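Local atomic coordinates of glycoside hydrolase family 31 (PDB entry 5I0F), a protein that probably hydrolyses cycloalternan, a cyclic glucose oligosaccharide, through a covalent glycosyl-enzyme intermediate. Residues A[489-501]-A[513-525]. Sequence-based numbering, arbitrary orientation.
With BGC (beta-D-glucopyranose), chain C; GLC (alpha-D-glucopyranose), chain B.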
loop_
_atom_site.group_PDB
_atom_site.type_symbol
_atom_site.label_atom_id
_atom_site.label_comp_id
_atom_site.label_asym_id
_atom_site.label_seq_id
_atom_site.Cartn_x
_atom_site.Cartn_y
_atom_site.Cartn_z
ATOM N N ASN A 489 -11.161 -4.192 -7.210
ATOM C CA ASN A 489 -10.622 -4.030 -5.850
ATOM C C ASN A 489 -9.136 -3.592 -5.845
ATOM O O ASN A 489 -8.785 -2.710 -5.061
ATOM C CB ASN A 489 -10.849 -5.274 -5.003
ATOM C CG ASN A 489 -12.339 -5.598 -4.810
ATOM O OD1 ASN A 489 -13.221 -4.802 -5.148
ATOM N ND2 ASN A 489 -12.614 -6.774 -4.308
ATOM N N ASN A 490 -8.290 -4.180 -6.697
ATOM C CA ASN A 490 -6.890 -3.719 -6.823
ATOM C C ASN A 490 -6.781 -2.346 -7.491
ATOM O O ASN A 490 -5.851 -1.574 -7.226
ATOM C CB ASN A 490 -6.040 -4.701 -7.624
ATOM C CG ASN A 490 -5.690 -5.971 -6.856
ATOM O OD1 ASN A 490 -5.528 -5.969 -5.630
ATOM N ND2 ASN A 490 -5.549 -7.079 -7.597
ATOM N N LEU A 491 -7.697 -2.081 -8.410
ATOM C CA LEU A 491 -7.765 -0.799 -9.082
ATOM C C LEU A 491 -8.190 0.347 -8.169
ATOM O O LEU A 491 -7.834 1.506 -8.422
ATOM C CB LEU A 491 -8.720 -0.897 -10.278
ATOM C CG LEU A 491 -8.836 0.320 -11.199
ATOM C CD1 LEU A 491 -7.498 0.740 -11.786
ATOM C CD2 LEU A 491 -9.827 0.024 -12.318
ATOM N N TYR A 492 -8.941 0.041 -7.112
ATOM C CA TYR A 492 -9.537 1.065 -6.239
ATOM C C TYR A 492 -8.581 2.217 -5.856
ATOM O O TYR A 492 -8.943 3.390 -5.995
ATOM C CB TYR A 492 -10.126 0.441 -4.962
ATOM C CG TYR A 492 -11.036 1.406 -4.264
ATOM C CD1 TYR A 492 -10.539 2.375 -3.409
ATOM C CD2 TYR A 492 -12.406 1.402 -4.522
ATOM C CE1 TYR A 492 -11.370 3.325 -2.823
ATOM C CE2 TYR A 492 -13.247 2.328 -3.929
ATOM C CZ TYR A 492 -12.734 3.284 -3.075
ATOM O OH TYR A 492 -13.593 4.192 -2.482
ATOM N N PRO A 493 -7.386 1.885 -5.331
ATOM C CA PRO A 493 -6.526 2.988 -4.896
ATOM C C PRO A 493 -6.047 3.916 -6.007
ATOM O O PRO A 493 -5.788 5.109 -5.733
ATOM C CB PRO A 493 -5.361 2.269 -4.190
ATOM C CG PRO A 493 -5.365 0.895 -4.725
ATOM C CD PRO A 493 -6.826 0.580 -4.919
ATOM N N VAL A 494 -5.987 3.411 -7.238
ATOM C CA VAL A 494 -5.651 4.241 -8.395
ATOM C C VAL A 494 -6.763 5.274 -8.629
ATOM O O VAL A 494 -6.495 6.463 -8.777
ATOM C CB VAL A 494 -5.412 3.392 -9.654
ATOM C CG1 VAL A 494 -4.951 4.255 -10.816
ATOM C CG2 VAL A 494 -4.372 2.309 -9.366
ATOM N N ASN A 495 -8.011 4.804 -8.650
ATOM C CA ASN A 495 -9.172 5.677 -8.820
ATOM C C ASN A 495 -9.323 6.697 -7.674
ATOM O O ASN A 495 -9.713 7.859 -7.891
ATOM C CB ASN A 495 -10.428 4.806 -8.961
ATOM C CG ASN A 495 -10.569 4.203 -10.350
ATOM O OD1 ASN A 495 -10.184 4.816 -11.327
ATOM N ND2 ASN A 495 -11.155 3.016 -10.443
ATOM N N TYR A 496 -8.992 6.263 -6.461
ATOM C CA TYR A 496 -9.040 7.116 -5.265
ATOM C C TYR A 496 -8.068 8.301 -5.357
ATOM O O TYR A 496 -8.466 9.469 -5.191
ATOM C CB TYR A 496 -8.748 6.231 -4.061
ATOM C CG TYR A 496 -8.589 6.862 -2.700
ATOM C CD1 TYR A 496 -9.362 7.942 -2.274
ATOM C CD2 TYR A 496 -7.648 6.346 -1.811
ATOM C CE1 TYR A 496 -9.203 8.472 -0.984
ATOM C CE2 TYR A 496 -7.485 6.856 -0.541
ATOM C CZ TYR A 496 -8.262 7.932 -0.127
ATOM O OH TYR A 496 -8.085 8.431 1.155
ATOM N N ALA A 497 -6.807 8.000 -5.611
ATOM C CA ALA A 497 -5.788 9.052 -5.781
ATOM C C ALA A 497 -6.159 9.957 -6.948
ATOM O O ALA A 497 -6.121 11.184 -6.818
ATOM C CB ALA A 497 -4.400 8.447 -5.982
ATOM N N ARG A 498 -6.560 9.366 -8.066
ATOM C CA ARG A 498 -7.050 10.135 -9.211
ATOM C C ARG A 498 -8.182 11.105 -8.857
ATOM O O ARG A 498 -8.178 12.251 -9.293
ATOM C CB ARG A 498 -7.527 9.198 -10.312
ATOM C CG ARG A 498 -8.089 9.907 -11.531
ATOM C CD ARG A 498 -8.532 8.945 -12.608
ATOM N NE ARG A 498 -9.002 9.692 -13.784
ATOM C CZ ARG A 498 -9.547 9.150 -14.865
ATOM N NH1 ARG A 498 -9.708 7.843 -14.961
ATOM N NH2 ARG A 498 -9.937 9.938 -15.860
ATOM N N ALA A 499 -9.167 10.635 -8.093
ATOM C CA ALA A 499 -10.337 11.476 -7.725
ATOM C C ALA A 499 -9.891 12.774 -7.066
ATOM O O ALA A 499 -10.362 13.841 -7.427
ATOM C CB ALA A 499 -11.254 10.720 -6.778
ATOM N N TYR A 500 -8.963 12.675 -6.106
ATOM C CA TYR A 500 -8.523 13.861 -5.367
ATOM C C TYR A 500 -7.545 14.724 -6.184
ATOM O O TYR A 500 -7.587 15.964 -6.100
ATOM C CB TYR A 500 -7.947 13.479 -4.012
ATOM C CG TYR A 500 -8.990 13.119 -2.978
ATOM C CD1 TYR A 500 -9.528 11.820 -2.892
ATOM C CD2 TYR A 500 -9.441 14.068 -2.077
ATOM C CE1 TYR A 500 -10.471 11.498 -1.920
ATOM C CE2 TYR A 500 -10.369 13.752 -1.094
ATOM C CZ TYR A 500 -10.887 12.473 -1.020
ATOM O OH TYR A 500 -11.778 12.188 -0.003
ATOM N N GLY A 501 -6.692 14.082 -6.986
ATOM C CA GLY A 501 -5.860 14.809 -7.953
ATOM C C GLY A 501 -6.699 15.673 -8.888
ATOM O O GLY A 501 -6.394 16.847 -9.098
ATOM N N THR A 513 -1.534 14.682 -3.948
ATOM C CA THR A 513 -2.057 13.647 -3.064
ATOM C C THR A 513 -0.897 12.838 -2.489
ATOM O O THR A 513 0.157 12.742 -3.111
ATOM C CB THR A 513 -3.029 12.693 -3.784
ATOM O OG1 THR A 513 -2.378 12.037 -4.893
ATOM C CG2 THR A 513 -4.212 13.466 -4.284
ATOM N N PHE A 514 -1.098 12.256 -1.318
ATOM C CA PHE A 514 -0.052 11.531 -0.587
ATOM C C PHE A 514 -0.726 10.242 -0.108
ATOM O O PHE A 514 -1.534 10.288 0.831
ATOM C CB PHE A 514 0.406 12.419 0.579
ATOM C CG PHE A 514 1.637 11.958 1.330
ATOM C CD1 PHE A 514 2.824 11.678 0.685
ATOM C CD2 PHE A 514 1.613 11.896 2.719
ATOM C CE1 PHE A 514 3.956 11.301 1.406
ATOM C CE2 PHE A 514 2.744 11.551 3.454
ATOM C CZ PHE A 514 3.918 11.245 2.798
ATOM N N SER A 515 -0.394 9.119 -0.757
ATOM C CA SER A 515 -1.077 7.816 -0.577
ATOM C C SER A 515 -0.099 6.735 -0.149
ATOM O O SER A 515 1.085 6.894 -0.335
ATOM C CB SER A 515 -1.712 7.358 -1.897
ATOM O OG SER A 515 -2.536 8.364 -2.437
ATOM N N ARG A 516 -0.610 5.661 0.465
ATOM C CA ARG A 516 0.186 4.476 0.766
ATOM C C ARG A 516 -0.140 3.312 -0.155
ATOM O O ARG A 516 0.712 2.453 -0.355
ATOM C CB ARG A 516 0.041 4.019 2.234
ATOM C CG ARG A 516 -1.375 3.567 2.603
ATOM C CD ARG A 516 -1.541 3.244 4.086
ATOM N NE ARG A 516 -2.817 2.548 4.286
ATOM C CZ ARG A 516 -3.357 2.249 5.468
ATOM N NH1 ARG A 516 -2.787 2.623 6.608
ATOM N NH2 ARG A 516 -4.488 1.563 5.525
ATOM N N SER A 517 -1.358 3.245 -0.684
ATOM C CA SER A 517 -1.713 2.121 -1.523
ATOM C C SER A 517 -1.832 2.529 -2.985
ATOM O O SER A 517 -2.009 3.703 -3.336
ATOM C CB SER A 517 -2.974 1.397 -1.035
ATOM O OG SER A 517 -4.108 2.225 -1.189
ATOM N N GLY A 518 -1.727 1.511 -3.823
ATOM C CA GLY A 518 -1.754 1.681 -5.266
ATOM C C GLY A 518 -1.596 0.393 -6.055
ATOM O O GLY A 518 -1.543 -0.710 -5.496
ATOM N N PHE A 519 -1.535 0.570 -7.380
ATOM C CA PHE A 519 -1.471 -0.500 -8.355
ATOM C C PHE A 519 -0.940 0.110 -9.667
ATOM O O PHE A 519 -0.550 1.280 -9.700
ATOM C CB PHE A 519 -2.862 -1.167 -8.545
ATOM C CG PHE A 519 -2.794 -2.587 -9.054
ATOM C CD1 PHE A 519 -2.381 -3.611 -8.232
ATOM C CD2 PHE A 519 -3.161 -2.892 -10.363
ATOM C CE1 PHE A 519 -2.325 -4.933 -8.684
ATOM C CE2 PHE A 519 -3.097 -4.191 -10.838
ATOM C CZ PHE A 519 -2.672 -5.221 -10.013
ATOM N N THR A 520 -0.864 -0.676 -10.727
ATOM C CA THR A 520 -0.542 -0.163 -12.063
ATOM C C THR A 520 -1.401 1.066 -12.357
ATOM O O THR A 520 -2.612 1.017 -12.162
ATOM C CB THR A 520 -0.828 -1.250 -13.113
ATOM O OG1 THR A 520 -0.269 -2.495 -12.686
ATOM C CG2 THR A 520 -0.263 -0.885 -14.465
ATOM N N GLY A 521 -0.764 2.157 -12.792
ATOM C CA GLY A 521 -1.417 3.452 -12.983
ATOM C C GLY A 521 -1.205 4.474 -11.875
ATOM O O GLY A 521 -1.321 5.679 -12.128
ATOM N N SER A 522 -0.867 4.015 -10.659
ATOM C CA SER A 522 -0.535 4.914 -9.558
ATOM C C SER A 522 0.624 5.893 -9.848
ATOM O O SER A 522 0.670 6.980 -9.248
ATOM C CB SER A 522 -0.277 4.136 -8.262
ATOM O OG SER A 522 -1.471 3.509 -7.822
ATOM N N GLN A 523 1.500 5.532 -10.785
ATOM C CA GLN A 523 2.632 6.377 -11.195
ATOM C C GLN A 523 2.188 7.813 -11.588
ATOM O O GLN A 523 2.915 8.782 -11.330
ATOM C CB GLN A 523 3.377 5.762 -12.383
ATOM C CG GLN A 523 4.031 4.401 -12.153
ATOM C CD GLN A 523 3.162 3.199 -12.511
ATOM O OE1 GLN A 523 1.927 3.259 -12.494
ATOM N NE2 GLN A 523 3.818 2.071 -12.801
ATOM N N ALA A 524 1.002 7.938 -12.184
ATOM C CA ALA A 524 0.471 9.214 -12.630
ATOM C C ALA A 524 -0.176 10.087 -11.556
ATOM O O ALA A 524 -0.498 11.249 -11.827
ATOM C CB ALA A 524 -0.525 8.984 -13.782
ATOM N N HIS A 525 -0.376 9.562 -10.348
ATOM C CA HIS A 525 -1.276 10.195 -9.384
ATOM C C HIS A 525 -0.580 10.490 -8.064
ATOM O O HIS A 525 -0.736 9.755 -7.098
ATOM C CB HIS A 525 -2.521 9.309 -9.163
ATOM C CG HIS A 525 -3.294 9.045 -10.414
ATOM N ND1 HIS A 525 -3.886 10.051 -11.150
ATOM C CD2 HIS A 525 -3.576 7.893 -11.061
ATOM C CE1 HIS A 525 -4.490 9.530 -12.198
ATOM N NE2 HIS A 525 -4.296 8.227 -12.182
HETATM C C2 BGC C . -1.847 5.967 8.081
HETATM C C3 BGC C . -1.158 6.684 9.257
HETATM C C4 BGC C . -2.147 7.643 9.910
HETATM C C5 BGC C . -3.432 6.911 10.326
HETATM C C6 BGC C . -4.465 7.934 10.782
HETATM C C1 BGC C . -3.393 6.020 7.982
HETATM O O2 BGC C . -1.163 4.868 7.446
HETATM O O3 BGC C . 0.011 7.371 8.801
HETATM O O4 BGC C . -1.549 8.275 11.058
HETATM O O5 BGC C . -4.009 6.087 9.280
HETATM O O6 BGC C . -5.588 7.285 11.386
HETATM C C1 GLC B . -3.689 1.881 13.059
HETATM C C2 GLC B . -2.756 2.669 12.137
HETATM C C3 GLC B . -3.452 3.000 10.823
HETATM C C4 GLC B . -3.928 1.714 10.164
HETATM C C5 GLC B . -4.878 1.019 11.143
HETATM C C6 GLC B . -5.453 -0.278 10.600
HETATM O O2 GLC B . -2.320 3.858 12.804
HETATM O O3 GLC B . -2.537 3.692 9.959
HETATM O O4 GLC B . -4.569 2.004 8.906
HETATM O O5 GLC B . -4.207 0.731 12.385
HETATM O O6 GLC B . -4.467 -1.320 10.539
HETATM O O HOH W 1 -2.813 5.213 -6.231
#
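H525, V494 and F519 bury the most surface where helix 489-501 meets residues 513-525, and no direct hydrogen bond joins the two segments. The imidazole of H525 is sandwiched: R498 CB lies over one face, 18° off the ring normal, in a CH-pi contact, while A524 CB covers the opposite face. R498 CB and CG do the touching, CB coming to 3.6 Å from H525 CE1; the extended chain then carries the guanidinium away past the ring, and although the two planes are nearly parallel, the charged atoms are not in contact. H525 CB meanwhile meets A497 CB at 3.8 Å.

One turn back, V494 splits its two methyls. With CG1 anti to the backbone N, that branch reaches H525 CD2 at 3.9 Å and the backbone of G521, whereas CG2 lies 3.5 Å from S522 OG and also touches F519 CB. S522 OG accepts a bond from F519 N, nearly straight at 163°, which ties together the ends of the type II turn F519-S522. A water 2.7 Å from S522 OG donates weak bonds to P493 O and S517 O, a polar bridge between the segments.

At the far end, N490 CB sits over the centre of the F519 ring, with amide and ring planes 10° apart; the amide itself bonds to V196 and T233.

Strand 513-515 is the fifth of the parallel barrel and runs roughly antiparallel to the helix. Just beyond it, R516 NH1 hydrogen-bonds O2 of the beta-D-glucopyranose and O4 of an alpha-D-glucopyranose, and E470 forms a salt bridge with R516 NE. This is helix-on-strand packing of a TIM barrel, with the sugar site at the strand's C-terminal end.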